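Long-range contacts in chloramphenicol acetyltransferase (Bacteroides thetaiotaomicron, PDB 2I9D), which probably transfers an acetyl group from acetyl-CoA to the antibiotic chloramphenicol and is assembled from three copies of the chain: residues E35-G40 against E184-M189; A59-A64 against I86-P91; N65-F70 against S206-K211; R73-G78 against G142-I147; K99-R104 against A124-G129. All coordinates share one frame; numbering follows the deposited sequence.

Contact 2 is the most deeply placed, an apolar meeting of helix 52-66 with the mixed sheet. Contact 3 uses the end of the same helix against helix 202-216, adding a stacked ring pair inside and a salt bridge toward the surface. Contact 1 is a backbone pairing at one edge of the mixed sheet, partly buried and touching the other two subunits. Contact 5 lies at the opposite edge, on the surface, where a loop leans on a ring without hydrogen bonds. Contact 4 is buried but polar, an arginine serving backbone carbonyls. Arg104, from the strand of contact 5, forms salt bridges with Asp87 of contact 2 and Asp143 of contact 4.

Contact 1: E35-G40 against E184-M189; sequences EVECGG and EGRLVM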
# COMPACT_ATOMS: atom_id res chain seq x y z
N GLU A 35 -3.14 11.56 4.54
CA GLU A 35 -4.06 11.93 5.61
C GLU A 35 -4.53 13.35 5.39
O GLU A 35 -3.78 14.17 4.88
CB GLU A 35 -3.43 11.76 6.99
CG GLU A 35 -2.01 12.28 7.13
CD GLU A 35 -1.55 12.38 8.59
OE1 GLU A 35 -1.17 11.32 9.17
OE2 GLU A 35 -1.59 13.52 9.13
N VAL A 36 -5.80 13.60 5.70
CA VAL A 36 -6.36 14.92 5.56
C VAL A 36 -6.97 15.33 6.88
O VAL A 36 -7.50 14.49 7.64
CB VAL A 36 -7.47 15.05 4.44
CG1 VAL A 36 -6.90 14.87 3.04
CG2 VAL A 36 -8.69 14.12 4.71
N GLU A 37 -6.89 16.64 7.15
CA GLU A 37 -7.64 17.24 8.25
C GLU A 37 -9.08 17.32 7.86
O GLU A 37 -9.40 17.58 6.70
CB GLU A 37 -7.12 18.64 8.56
CG GLU A 37 -5.93 18.60 9.46
CD GLU A 37 -5.43 20.00 9.85
OE1 GLU A 37 -6.28 20.91 10.00
OE2 GLU A 37 -4.20 20.15 10.01
N CYS A 38 -9.94 17.07 8.83
CA CYS A 38 -11.37 17.01 8.58
C CYS A 38 -12.18 17.47 9.80
O CYS A 38 -13.36 17.14 9.92
CB CYS A 38 -11.76 15.58 8.18
SG CYS A 38 -11.17 14.33 9.33
N GLY A 39 -11.52 18.20 10.71
CA GLY A 39 -12.18 18.74 11.91
C GLY A 39 -13.38 19.63 11.61
O GLY A 39 -14.42 19.52 12.26
N GLY A 40 -13.24 20.52 10.62
CA GLY A 40 -14.33 21.38 10.15
C GLY A 40 -15.59 20.63 9.74
O GLY A 40 -16.68 20.85 10.32
N GLU A 184 -2.12 15.18 17.38
CA GLU A 184 -1.58 16.47 17.85
C GLU A 184 -2.66 17.56 17.89
O GLU A 184 -2.51 18.63 17.31
CB GLU A 184 -0.34 16.86 17.03
CG GLU A 184 0.70 15.73 17.00
CD GLU A 184 2.06 16.20 16.47
OE1 GLU A 184 2.79 16.85 17.25
OE2 GLU A 184 2.37 15.92 15.29
N GLY A 185 -3.78 17.24 18.55
CA GLY A 185 -4.90 18.17 18.69
C GLY A 185 -5.80 18.43 17.49
O GLY A 185 -6.75 19.20 17.62
N ARG A 186 -5.51 17.80 16.33
CA ARG A 186 -6.31 17.97 15.10
C ARG A 186 -6.93 16.66 14.59
O ARG A 186 -6.31 15.59 14.64
CB ARG A 186 -5.51 18.64 13.98
CG ARG A 186 -4.62 19.79 14.48
CD ARG A 186 -4.67 21.04 13.58
NE ARG A 186 -5.95 21.75 13.71
CZ ARG A 186 -6.13 22.90 14.37
NH1 ARG A 186 -5.11 23.51 14.97
NH2 ARG A 186 -7.34 23.45 14.41
N LEU A 187 -8.16 16.77 14.11
CA LEU A 187 -8.86 15.62 13.57
C LEU A 187 -8.36 15.36 12.15
O LEU A 187 -8.40 16.24 11.30
CB LEU A 187 -10.38 15.81 13.60
CG LEU A 187 -11.18 14.52 13.41
CD1 LEU A 187 -11.11 13.57 14.65
CD2 LEU A 187 -12.62 14.88 13.03
N VAL A 188 -7.86 14.14 11.93
CA VAL A 188 -7.33 13.69 10.63
C VAL A 188 -7.91 12.29 10.30
O VAL A 188 -8.23 11.49 11.20
CB VAL A 188 -5.77 13.61 10.64
CG1 VAL A 188 -5.13 14.98 10.89
CG2 VAL A 188 -5.28 12.60 11.70
N MSE A 189 -8.02 11.98 9.01
CA MSE A 189 -8.48 10.66 8.59
C MSE A 189 -7.61 10.24 7.43
O MSE A 189 -7.09 11.12 6.75
CB MSE A 189 -9.94 10.72 8.16
CG MSE A 189 -10.23 11.68 7.04
SE MSE A 189 -12.15 11.70 6.61
CE MSE A 189 -12.24 9.92 5.75
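Backbone hydrogen bonds join Val36 to Met189, a selenomethionine, where strands 29-37 and 186-196 pair antiparallel at the edge of the mixed sheet. N of Met189 lies 2.9 Å from O of Val36, and the return bond from Val36 N to Met189 O is nearly straight (165°). A third, from Cys38 N to Leu187 O at 3.0 Å, meets its carbonyl from above the plane as the chain turns off toward helix 39-47.

Apolar contacts gather on the face bearing Val36 and Met189. CG2 of Val36 lies 3.7 Å from CG of Met189, and SG of Cys38 comes to 3.6 Å from that same Met189 CG. The thiol is small and apolar enough to sit among Met189, Leu187, Phe52 and Leu216.

Charge belongs to the face of Glu37 and Val188. Glu37 CG rests on Val188 CG1, and OE1 stands 3.8 Å from NE of Arg186, well out of the guanidinium plane: a long salt bridge without a directed N-H. With an alanine here in place of Glu37, Arg186 would probably lose this opposite charge and Val188 CG1 part of its cover. The strands' register thus rests on directed backbone bonds, the charged pair contributing a looser attraction.

Contact 2: A59-A64 against I86-P91; sequences AVLRAA and IDMLSP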
# COMPACT_ATOMS: atom_id res chain seq x y z
N ALA A 59 -16.62 15.61 -0.58
CA ALA A 59 -15.28 16.21 -0.73
C ALA A 59 -14.46 15.45 -1.76
O ALA A 59 -13.83 16.06 -2.64
CB ALA A 59 -14.56 16.26 0.61
N VAL A 60 -14.47 14.12 -1.65
CA VAL A 60 -13.69 13.28 -2.55
C VAL A 60 -14.27 13.34 -3.97
O VAL A 60 -13.51 13.47 -4.95
CB VAL A 60 -13.63 11.80 -2.01
CG1 VAL A 60 -13.23 10.80 -3.12
CG2 VAL A 60 -12.70 11.70 -0.82
N LEU A 61 -15.59 13.25 -4.08
CA LEU A 61 -16.27 13.22 -5.40
C LEU A 61 -16.08 14.55 -6.15
O LEU A 61 -15.83 14.56 -7.38
CB LEU A 61 -17.76 12.88 -5.26
CG LEU A 61 -18.56 12.63 -6.55
CD1 LEU A 61 -17.97 11.48 -7.36
CD2 LEU A 61 -19.99 12.36 -6.23
N ARG A 62 -16.17 15.65 -5.39
CA ARG A 62 -15.96 16.99 -5.92
C ARG A 62 -14.54 17.20 -6.42
O ARG A 62 -14.36 17.75 -7.50
CB ARG A 62 -16.34 18.05 -4.88
CG ARG A 62 -16.16 19.51 -5.39
CD ARG A 62 -17.03 20.50 -4.63
NE ARG A 62 -16.65 21.89 -4.91
CZ ARG A 62 -17.23 22.95 -4.34
NH1 ARG A 62 -18.23 22.78 -3.47
NH2 ARG A 62 -16.81 24.18 -4.65
N ALA A 63 -13.54 16.76 -5.66
CA ALA A 63 -12.14 16.85 -6.11
C ALA A 63 -11.86 16.09 -7.42
O ALA A 63 -11.08 16.55 -8.26
CB ALA A 63 -11.19 16.40 -5.00
N ALA A 64 -12.51 14.95 -7.59
CA ALA A 64 -12.32 14.10 -8.78
C ALA A 64 -12.95 14.76 -10.01
O ALA A 64 -12.44 14.67 -11.13
CB ALA A 64 -12.93 12.72 -8.55
N ILE A 86 -18.29 12.77 -13.12
CA ILE A 86 -17.94 11.57 -12.39
C ILE A 86 -18.91 11.41 -11.22
O ILE A 86 -19.10 12.34 -10.43
CB ILE A 86 -16.46 11.64 -11.89
CG1 ILE A 86 -15.50 11.79 -13.07
CG2 ILE A 86 -16.09 10.42 -11.02
CD1 ILE A 86 -15.63 10.72 -14.17
N ASP A 87 -19.54 10.25 -11.14
CA ASP A 87 -20.38 9.93 -10.00
C ASP A 87 -19.70 8.93 -9.05
O ASP A 87 -18.58 8.46 -9.32
CB ASP A 87 -21.74 9.41 -10.44
CG ASP A 87 -22.54 10.45 -11.22
OD1 ASP A 87 -22.51 11.66 -10.87
OD2 ASP A 87 -23.21 10.04 -12.17
N MSE A 88 -20.37 8.66 -7.94
CA MSE A 88 -19.81 7.87 -6.86
C MSE A 88 -20.49 6.51 -6.76
O MSE A 88 -21.72 6.43 -6.74
CB MSE A 88 -19.94 8.61 -5.52
CG MSE A 88 -19.52 7.81 -4.28
SE MSE A 88 -17.56 7.40 -4.23
CE MSE A 88 -16.86 9.21 -3.81
N LEU A 89 -19.68 5.45 -6.69
CA LEU A 89 -20.12 4.17 -6.17
C LEU A 89 -19.58 4.04 -4.76
O LEU A 89 -18.46 4.43 -4.48
CB LEU A 89 -19.60 2.99 -7.01
CG LEU A 89 -20.07 2.85 -8.45
CD1 LEU A 89 -19.62 1.51 -8.99
CD2 LEU A 89 -21.59 2.99 -8.62
N SER A 90 -20.37 3.45 -3.87
CA SER A 90 -19.89 3.18 -2.56
C SER A 90 -20.61 1.97 -1.95
O SER A 90 -21.84 1.87 -2.05
CB SER A 90 -19.99 4.45 -1.65
OG SER A 90 -19.47 4.17 -0.35
N PRO A 91 -19.83 1.06 -1.30
CA PRO A 91 -20.42 -0.07 -0.57
C PRO A 91 -21.02 0.33 0.80
O PRO A 91 -20.31 0.42 1.82
CB PRO A 91 -19.24 -1.06 -0.40
CG PRO A 91 -17.99 -0.21 -0.48
CD PRO A 91 -18.35 1.03 -1.31
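Leu61 of helix 52-66 lays its forked end on the chain at Ile86, Asp87 and Met88. CD1 sits 3.4 Å from the backbone O of Ile86 and also meets the carbonyl carbon of Asp87, while CD2, the other branch, lies 3.8 Å from CB of Met88. With CG opposite the backbone N (chi1 -172°), the leucine reaches straight out from the helix, and its two methyls rest on neighbouring points of the chain. Met88, a selenomethionine, passes it in the opposite direction. Bends at its second and third torsions (66° and 73°) carry CE back toward the helix, where it touches CG1 of Val60 at 4.0 Å and CB of Leu61 at the same distance. A flexible, unbranched side chain suits this role, since it can bend round to touch both branched neighbours.

This is helix-on-sheet packing of an alpha/beta fold: helix 52-66 lies against one face of the mixed sheet, and the axes of the segments 59-64 and 87-91 approach to 8.8 Å. Strand 87-93 is itself held between strands 146-151 and 100-105, and Ile147 of the former touches Val60 and Met88 alike.

Farther out, OD1 of Asn65 links the helix to Ile86 by accepting from its N, while the ND2 bond to O of Leu61, within the helix, fixes the amide's orientation. Asp87 directs its CB away from the helix, and its carboxylate takes the N of Tyr107 and a salt bridge from Arg104.

Contact 3: N65-F70 against S206-K211; sequences NEIPEF and SLFYKK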
# COMPACT_ATOMS: atom_id res chain seq x y z
N ASN A 65 -14.08 15.42 -9.78
CA ASN A 65 -14.72 16.18 -10.82
C ASN A 65 -13.92 17.43 -11.18
O ASN A 65 -13.78 17.73 -12.38
CB ASN A 65 -16.15 16.52 -10.41
CG ASN A 65 -17.10 15.39 -10.72
OD1 ASN A 65 -17.50 15.22 -11.87
ND2 ASN A 65 -17.45 14.60 -9.71
N GLU A 66 -13.34 18.08 -10.17
CA GLU A 66 -12.66 19.38 -10.38
C GLU A 66 -11.25 19.31 -10.94
O GLU A 66 -10.78 20.30 -11.47
CB GLU A 66 -12.73 20.28 -9.14
CG GLU A 66 -14.12 20.83 -8.90
CD GLU A 66 -14.21 21.82 -7.74
OE1 GLU A 66 -13.17 22.14 -7.12
OE2 GLU A 66 -15.34 22.28 -7.44
N ILE A 67 -10.62 18.14 -10.86
CA ILE A 67 -9.28 17.92 -11.42
C ILE A 67 -9.43 16.99 -12.61
O ILE A 67 -9.67 15.79 -12.43
CB ILE A 67 -8.28 17.36 -10.35
CG1 ILE A 67 -8.22 18.29 -9.14
CG2 ILE A 67 -6.88 17.19 -10.91
CD1 ILE A 67 -7.71 17.64 -7.87
N PRO A 68 -9.29 17.51 -13.85
CA PRO A 68 -9.75 16.75 -15.01
C PRO A 68 -8.98 15.46 -15.28
O PRO A 68 -9.48 14.58 -15.97
CB PRO A 68 -9.58 17.74 -16.19
CG PRO A 68 -8.58 18.71 -15.75
CD PRO A 68 -8.70 18.81 -14.24
N GLU A 69 -7.77 15.34 -14.74
CA GLU A 69 -6.98 14.12 -14.91
C GLU A 69 -7.67 12.90 -14.27
O GLU A 69 -7.41 11.77 -14.67
CB GLU A 69 -5.57 14.31 -14.33
CG GLU A 69 -4.62 15.12 -15.24
CD GLU A 69 -4.89 16.62 -15.19
OE1 GLU A 69 -5.67 17.09 -14.35
OE2 GLU A 69 -4.32 17.35 -16.01
N PHE A 70 -8.54 13.17 -13.30
CA PHE A 70 -9.27 12.13 -12.57
C PHE A 70 -10.57 11.70 -13.27
O PHE A 70 -11.31 10.88 -12.76
CB PHE A 70 -9.54 12.59 -11.11
CG PHE A 70 -8.28 12.64 -10.26
CD1 PHE A 70 -7.96 11.58 -9.40
CD2 PHE A 70 -7.40 13.73 -10.34
CE1 PHE A 70 -6.80 11.59 -8.63
CE2 PHE A 70 -6.22 13.76 -9.58
CZ PHE A 70 -5.92 12.69 -8.72
N SER A 206 -1.17 15.27 -5.45
CA SER A 206 -0.94 16.40 -4.55
C SER A 206 -2.14 17.36 -4.53
O SER A 206 -2.68 17.69 -3.47
CB SER A 206 0.32 17.15 -4.99
OG SER A 206 1.00 17.69 -3.90
N LEU A 207 -2.58 17.78 -5.73
CA LEU A 207 -3.76 18.66 -5.87
C LEU A 207 -5.05 18.02 -5.42
O LEU A 207 -5.91 18.70 -4.85
CB LEU A 207 -3.99 19.07 -7.34
CG LEU A 207 -2.91 19.65 -8.24
CD1 LEU A 207 -3.57 20.07 -9.56
CD2 LEU A 207 -2.18 20.84 -7.57
N PHE A 208 -5.22 16.72 -5.71
CA PHE A 208 -6.39 15.98 -5.19
C PHE A 208 -6.51 16.06 -3.67
O PHE A 208 -7.53 16.50 -3.14
CB PHE A 208 -6.38 14.52 -5.65
CG PHE A 208 -7.57 13.74 -5.20
CD1 PHE A 208 -8.73 13.72 -5.98
CD2 PHE A 208 -7.53 13.00 -4.02
CE1 PHE A 208 -9.84 12.98 -5.58
CE2 PHE A 208 -8.63 12.26 -3.60
CZ PHE A 208 -9.80 12.26 -4.39
N TYR A 209 -5.47 15.64 -2.97
CA TYR A 209 -5.47 15.67 -1.51
C TYR A 209 -5.59 17.09 -0.90
O TYR A 209 -6.32 17.29 0.08
CB TYR A 209 -4.23 14.94 -0.97
CG TYR A 209 -4.34 13.42 -1.03
CD1 TYR A 209 -3.61 12.67 -1.96
CD2 TYR A 209 -5.17 12.73 -0.13
CE1 TYR A 209 -3.70 11.30 -2.00
CE2 TYR A 209 -5.27 11.33 -0.18
CZ TYR A 209 -4.54 10.63 -1.12
OH TYR A 209 -4.62 9.26 -1.15
N LYS A 210 -4.85 18.05 -1.48
CA LYS A 210 -4.98 19.46 -1.10
C LYS A 210 -6.46 19.86 -1.21
O LYS A 210 -7.04 20.36 -0.25
CB LYS A 210 -4.10 20.35 -1.99
CG LYS A 210 -4.15 21.83 -1.66
CD LYS A 210 -3.50 22.12 -0.30
CE LYS A 210 -3.61 23.62 0.13
NZ LYS A 210 -3.08 23.82 1.54
N LYS A 211 -7.06 19.56 -2.35
CA LYS A 211 -8.46 19.87 -2.62
C LYS A 211 -9.46 19.20 -1.64
O LYS A 211 -10.33 19.87 -1.10
CB LYS A 211 -8.78 19.52 -4.07
CG LYS A 211 -9.97 20.26 -4.66
CD LYS A 211 -10.10 19.98 -6.16
CE LYS A 211 -9.33 21.00 -7.02
NZ LYS A 211 -10.07 22.28 -7.10
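Lys211 stretches from helix 202-216 across Ile67 to Glu66, where helix 52-66 ends. Its CB starts a chain that stays extended through CG to CD, and CD is the first atom to meet the other segment, 3.8 Å from CD1 of Ile67. A turn at the third torsion (chi3 -91°) then lays CE alongside the isoleucine, 3.6 Å from its CG1. At the tip, NZ donates to OE1 of Glu66 at 3.1 Å, a salt bridge that uses the oxygen's anti lone pair, while OE2 of the same glutamate pairs with Arg62. A lysine suits the place because its methylenes pack as hydrocarbon and its ammonium still reaches the acid.

Next to the lysine, CD1 of Ile67 presses on the helix itself, 3.4 Å from CA of Phe208. Phe70 lies deeper, its ring in an offset stack with that of Phe208, centroids 5.0 Å apart and planes at 26°. CD1 of Phe208 stands over one face of the Phe70 ring toward its rim, and Phe70 CZ meets Phe208 CB at 3.6 Å. Met193 of strand 186-196 touches both rings, and the side chain of Phe70 is about 10 Å from that of His197, the predicted proton acceptor.

The chemistry is therefore graded: aromatic and aliphatic surfaces exclude water inside, and the two basic residues on Glu66 are likely to keep it ionised toward the partly exposed side.

Contact 4: R73-G78 against G142-I147; sequences RIDPDG and GDYGLI
From Arg73 to Pro76 the chain runs roughly against Gly142 to Ile147, their end-to-end directions 150° apart, with the CA atoms of Pro76 and Gly142 5.9 Å apart and no backbone hydrogen bond between the segments. Side chains make the join instead. Arg73 bends at its second torsion (chi2 -74°), which swings the guanidinium along the opposing chain. Its NE donates to O of Tyr144 at 2.8 Å, nearly along the C=O axis but bent at the hydrogen (130°), and NH2 donates to O of Leu146 at 3.0 Å, arriving from above that carbonyl's plane. NH1 serves the O of Phe70, so one planar group binds three backbone carbonyls, a task for which arginine's several N-H groups are well suited.

Tyr144 fits its ring against the other segment. The ring edge faces O of Ile74, which lies in the ring plane 3.2 Å from CD2, and CE2 meets CD of Pro76 at 3.6 Å. Pro76 CG also rests 3.6 Å from CA of Gly142. That glycine closes helix 133-141 in a Schellman motif, with the positive phi that the motif requires; a CB on it would sit tightly against the proline.

Next to it, Asp143 OD1 accepts from the N of Gly145 at 3.0 Å in an Asx turn, and its OD2 pairs with Arg104. Asp75 has its partners in Tyr83 and Lys5.

The guanidinium of Arg73 thus gives N-H donors to carbonyls of three separate buried residues, Phe70, Tyr144 and Leu146, which probably spreads its positive charge over them.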
# COMPACT_ATOMS: atom_id res chain seq x y z
N ARG A 73 -10.57 7.84 -18.48
CA ARG A 73 -10.81 6.41 -18.39
C ARG A 73 -10.38 5.69 -19.67
O ARG A 73 -10.28 6.30 -20.75
CB ARG A 73 -12.29 6.12 -18.12
CG ARG A 73 -12.86 6.77 -16.89
CD ARG A 73 -12.40 6.10 -15.56
NE ARG A 73 -12.98 6.79 -14.40
CZ ARG A 73 -12.46 7.85 -13.77
NH1 ARG A 73 -11.31 8.38 -14.17
NH2 ARG A 73 -13.06 8.38 -12.72
N ILE A 74 -10.07 4.40 -19.54
CA ILE A 74 -9.90 3.55 -20.69
C ILE A 74 -11.27 2.90 -20.82
O ILE A 74 -11.67 2.10 -19.95
CB ILE A 74 -8.81 2.47 -20.50
CG1 ILE A 74 -7.44 3.09 -20.18
CG2 ILE A 74 -8.75 1.54 -21.73
CD1 ILE A 74 -6.26 2.09 -20.08
N ASP A 75 -12.00 3.26 -21.88
CA ASP A 75 -13.36 2.73 -22.09
C ASP A 75 -13.37 1.24 -22.47
O ASP A 75 -12.31 0.67 -22.76
CB ASP A 75 -14.10 3.60 -23.12
CG ASP A 75 -15.20 4.46 -22.48
OD1 ASP A 75 -15.40 4.44 -21.23
OD2 ASP A 75 -15.89 5.18 -23.27
N PRO A 76 -14.55 0.58 -22.41
CA PRO A 76 -14.63 -0.86 -22.73
C PRO A 76 -13.95 -1.26 -24.04
O PRO A 76 -13.35 -2.31 -24.13
CB PRO A 76 -16.14 -1.13 -22.80
CG PRO A 76 -16.76 -0.06 -21.97
CD PRO A 76 -15.86 1.13 -21.99
N ASP A 77 -14.02 -0.39 -25.04
CA ASP A 77 -13.41 -0.63 -26.35
C ASP A 77 -11.91 -0.32 -26.39
O ASP A 77 -11.28 -0.38 -27.45
CB ASP A 77 -14.15 0.19 -27.43
CG ASP A 77 -14.14 1.69 -27.13
OD1 ASP A 77 -13.71 2.12 -26.02
OD2 ASP A 77 -14.59 2.46 -28.02
N GLY A 78 -11.33 0.01 -25.23
CA GLY A 78 -9.90 0.30 -25.12
C GLY A 78 -9.49 1.72 -25.49
O GLY A 78 -8.31 2.02 -25.54
N GLY A 142 -21.01 -0.17 -19.73
CA GLY A 142 -19.83 0.56 -20.22
C GLY A 142 -19.71 1.96 -19.63
O GLY A 142 -19.14 2.82 -20.26
N ASP A 143 -20.27 2.20 -18.44
CA ASP A 143 -20.14 3.52 -17.82
C ASP A 143 -19.01 3.47 -16.79
O ASP A 143 -19.17 2.92 -15.69
CB ASP A 143 -21.46 3.99 -17.19
CG ASP A 143 -21.40 5.44 -16.69
OD1 ASP A 143 -20.38 6.13 -16.84
OD2 ASP A 143 -22.39 5.90 -16.09
N TYR A 144 -17.85 4.02 -17.17
CA TYR A 144 -16.70 4.08 -16.27
C TYR A 144 -16.53 5.50 -15.68
O TYR A 144 -15.52 5.79 -15.02
CB TYR A 144 -15.41 3.62 -16.96
CG TYR A 144 -15.41 2.20 -17.47
CD1 TYR A 144 -16.38 1.28 -17.06
CD2 TYR A 144 -14.40 1.76 -18.33
CE1 TYR A 144 -16.38 -0.03 -17.53
CE2 TYR A 144 -14.39 0.45 -18.80
CZ TYR A 144 -15.40 -0.43 -18.40
OH TYR A 144 -15.39 -1.72 -18.86
N GLY A 145 -17.52 6.35 -15.90
CA GLY A 145 -17.46 7.73 -15.41
C GLY A 145 -17.85 7.78 -13.95
O GLY A 145 -18.86 8.42 -13.56
N LEU A 146 -17.05 7.09 -13.15
CA LEU A 146 -17.32 6.86 -11.73
C LEU A 146 -16.01 6.75 -10.94
O LEU A 146 -14.98 6.46 -11.51
CB LEU A 146 -18.07 5.53 -11.55
CG LEU A 146 -19.47 5.39 -12.16
CD1 LEU A 146 -19.65 3.95 -12.53
CD2 LEU A 146 -20.54 5.88 -11.17
N ILE A 147 -16.09 6.97 -9.64
CA ILE A 147 -15.04 6.54 -8.70
C ILE A 147 -15.78 5.73 -7.66
O ILE A 147 -17.01 5.71 -7.66
CB ILE A 147 -14.20 7.70 -8.09
CG1 ILE A 147 -15.10 8.71 -7.34
CG2 ILE A 147 -13.42 8.39 -9.19
CD1 ILE A 147 -14.30 9.75 -6.47

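Contact 5: K99-R104 against A124-G129; sequences KFFTTR and AIPEDG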
# COMPACT_ATOMS: atom_id res chain seq x y z
N LYS A 99 -22.01 -7.17 5.89
CA LYS A 99 -22.73 -7.13 4.61
C LYS A 99 -22.97 -5.71 4.18
O LYS A 99 -23.35 -4.85 4.97
CB LYS A 99 -24.07 -7.91 4.61
CG LYS A 99 -23.94 -9.26 3.91
CD LYS A 99 -25.31 -9.86 3.46
CE LYS A 99 -25.70 -9.48 1.97
NZ LYS A 99 -24.55 -9.60 0.97
N PHE A 100 -22.70 -5.46 2.91
CA PHE A 100 -22.90 -4.14 2.36
C PHE A 100 -23.63 -4.30 1.05
O PHE A 100 -23.67 -5.39 0.47
CB PHE A 100 -21.54 -3.47 2.11
CG PHE A 100 -20.64 -4.26 1.21
CD1 PHE A 100 -20.71 -4.11 -0.17
CD2 PHE A 100 -19.72 -5.17 1.74
CE1 PHE A 100 -19.87 -4.83 -1.01
CE2 PHE A 100 -18.90 -5.91 0.90
CZ PHE A 100 -18.97 -5.74 -0.47
N PHE A 101 -24.21 -3.21 0.57
CA PHE A 101 -24.73 -3.18 -0.77
C PHE A 101 -24.13 -1.96 -1.47
O PHE A 101 -24.25 -0.82 -0.99
CB PHE A 101 -26.28 -3.17 -0.72
CG PHE A 101 -26.93 -3.06 -2.06
CD1 PHE A 101 -27.05 -4.18 -2.90
CD2 PHE A 101 -27.43 -1.82 -2.51
CE1 PHE A 101 -27.65 -4.07 -4.16
CE2 PHE A 101 -28.06 -1.71 -3.77
CZ PHE A 101 -28.15 -2.84 -4.60
N THR A 102 -23.46 -2.20 -2.60
CA THR A 102 -22.90 -1.10 -3.38
C THR A 102 -23.97 -0.36 -4.17
O THR A 102 -24.82 -0.99 -4.83
CB THR A 102 -21.80 -1.59 -4.34
OG1 THR A 102 -20.82 -2.31 -3.61
CG2 THR A 102 -21.14 -0.43 -5.10
N THR A 103 -23.92 0.97 -4.13
CA THR A 103 -24.88 1.80 -4.86
C THR A 103 -24.27 3.10 -5.38
O THR A 103 -23.19 3.51 -4.96
CB THR A 103 -26.17 2.04 -4.01
OG1 THR A 103 -27.25 2.42 -4.89
CG2 THR A 103 -25.95 3.08 -2.91
N ARG A 104 -24.99 3.74 -6.31
CA ARG A 104 -24.52 4.93 -7.03
C ARG A 104 -25.08 6.25 -6.45
O ARG A 104 -26.26 6.33 -6.13
CB ARG A 104 -24.89 4.83 -8.51
CG ARG A 104 -24.29 5.94 -9.40
CD ARG A 104 -24.54 5.65 -10.91
NE ARG A 104 -24.10 6.77 -11.73
CZ ARG A 104 -23.57 6.67 -12.96
NH1 ARG A 104 -23.39 5.49 -13.55
NH2 ARG A 104 -23.20 7.77 -13.60
N ALA A 124 -33.41 4.36 0.83
CA ALA A 124 -33.98 3.37 -0.11
C ALA A 124 -33.17 2.06 -0.28
O ALA A 124 -33.65 1.11 -0.91
CB ALA A 124 -34.22 4.01 -1.48
N ILE A 125 -31.95 2.00 0.28
CA ILE A 125 -31.13 0.81 0.15
C ILE A 125 -31.86 -0.49 0.57
O ILE A 125 -32.46 -0.54 1.64
CB ILE A 125 -29.76 0.98 0.87
CG1 ILE A 125 -28.79 1.66 -0.08
CG2 ILE A 125 -29.18 -0.37 1.29
CD1 ILE A 125 -27.38 1.49 0.29
N PRO A 126 -31.81 -1.53 -0.29
CA PRO A 126 -32.50 -2.78 -0.02
C PRO A 126 -31.96 -3.51 1.22
O PRO A 126 -30.77 -3.41 1.50
CB PRO A 126 -32.26 -3.62 -1.30
CG PRO A 126 -31.19 -3.01 -1.99
CD PRO A 126 -31.11 -1.55 -1.59
N GLU A 127 -32.82 -4.25 1.92
CA GLU A 127 -32.42 -4.94 3.17
C GLU A 127 -31.40 -6.02 2.88
O GLU A 127 -30.50 -6.28 3.68
CB GLU A 127 -33.62 -5.59 3.88
CG GLU A 127 -34.91 -4.76 3.93
CD GLU A 127 -34.95 -3.80 5.12
OE1 GLU A 127 -34.35 -4.14 6.18
OE2 GLU A 127 -35.58 -2.71 4.99
N ASP A 128 -31.59 -6.70 1.75
CA ASP A 128 -30.67 -7.73 1.29
C ASP A 128 -30.36 -7.37 -0.15
O ASP A 128 -31.05 -6.55 -0.75
CB ASP A 128 -31.30 -9.12 1.38
CG ASP A 128 -30.25 -10.21 1.68
OD1 ASP A 128 -29.07 -9.86 1.96
OD2 ASP A 128 -30.61 -11.42 1.64
N GLY A 129 -29.31 -7.95 -0.70
CA GLY A 129 -28.92 -7.59 -2.03
C GLY A 129 -27.60 -8.19 -2.43
O GLY A 129 -26.86 -8.73 -1.60
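Strand 100-105, an outermost strand of this chain's mixed sheet, turns Phe101 and Thr103 toward the loop 124-129 that leaves helix 111-124. Phe101 carries most of the contact. A chi1 of 177° extends its ring away from the strand backbone and out to the loop. Pro126 covers one face in a CH-pi contact: its CG is 3.9 Å from the ring centroid and 13° off the normal, and its CD comes within 3.8 Å of CE2 of Phe101. Proline suits this spot, since its ring carbons, CG above all, present C-H groups to the aromatic face. Ile125 works at the ring's edge, where its CD1 approaches CD2 of Phe101 at 4.3 Å; that methyl also reaches CG2 of Thr103 at 3.8 Å.

The loop bridges helix 111-124 and helix 133-141 and packs on the strand's flank mostly with aliphatic groups, while Ile92 and Ile94 extend the apolar patch around Ile125. Replacing Phe101 with an alanine would probably leave Pro126 without the face it rests on and free the loop to shift.

Gly129 passes beside the same ring, its CA 4.0 Å from CD1 of Phe101, where a CB would clash. Beyond it, Lys99 bends its chain so that CE lies 3.4 Å from OD1 of Asp128. Its NZ remains 4.6 Å from that Asp128 OD1, and the carboxylate has a weak, long ion pair with Lys95.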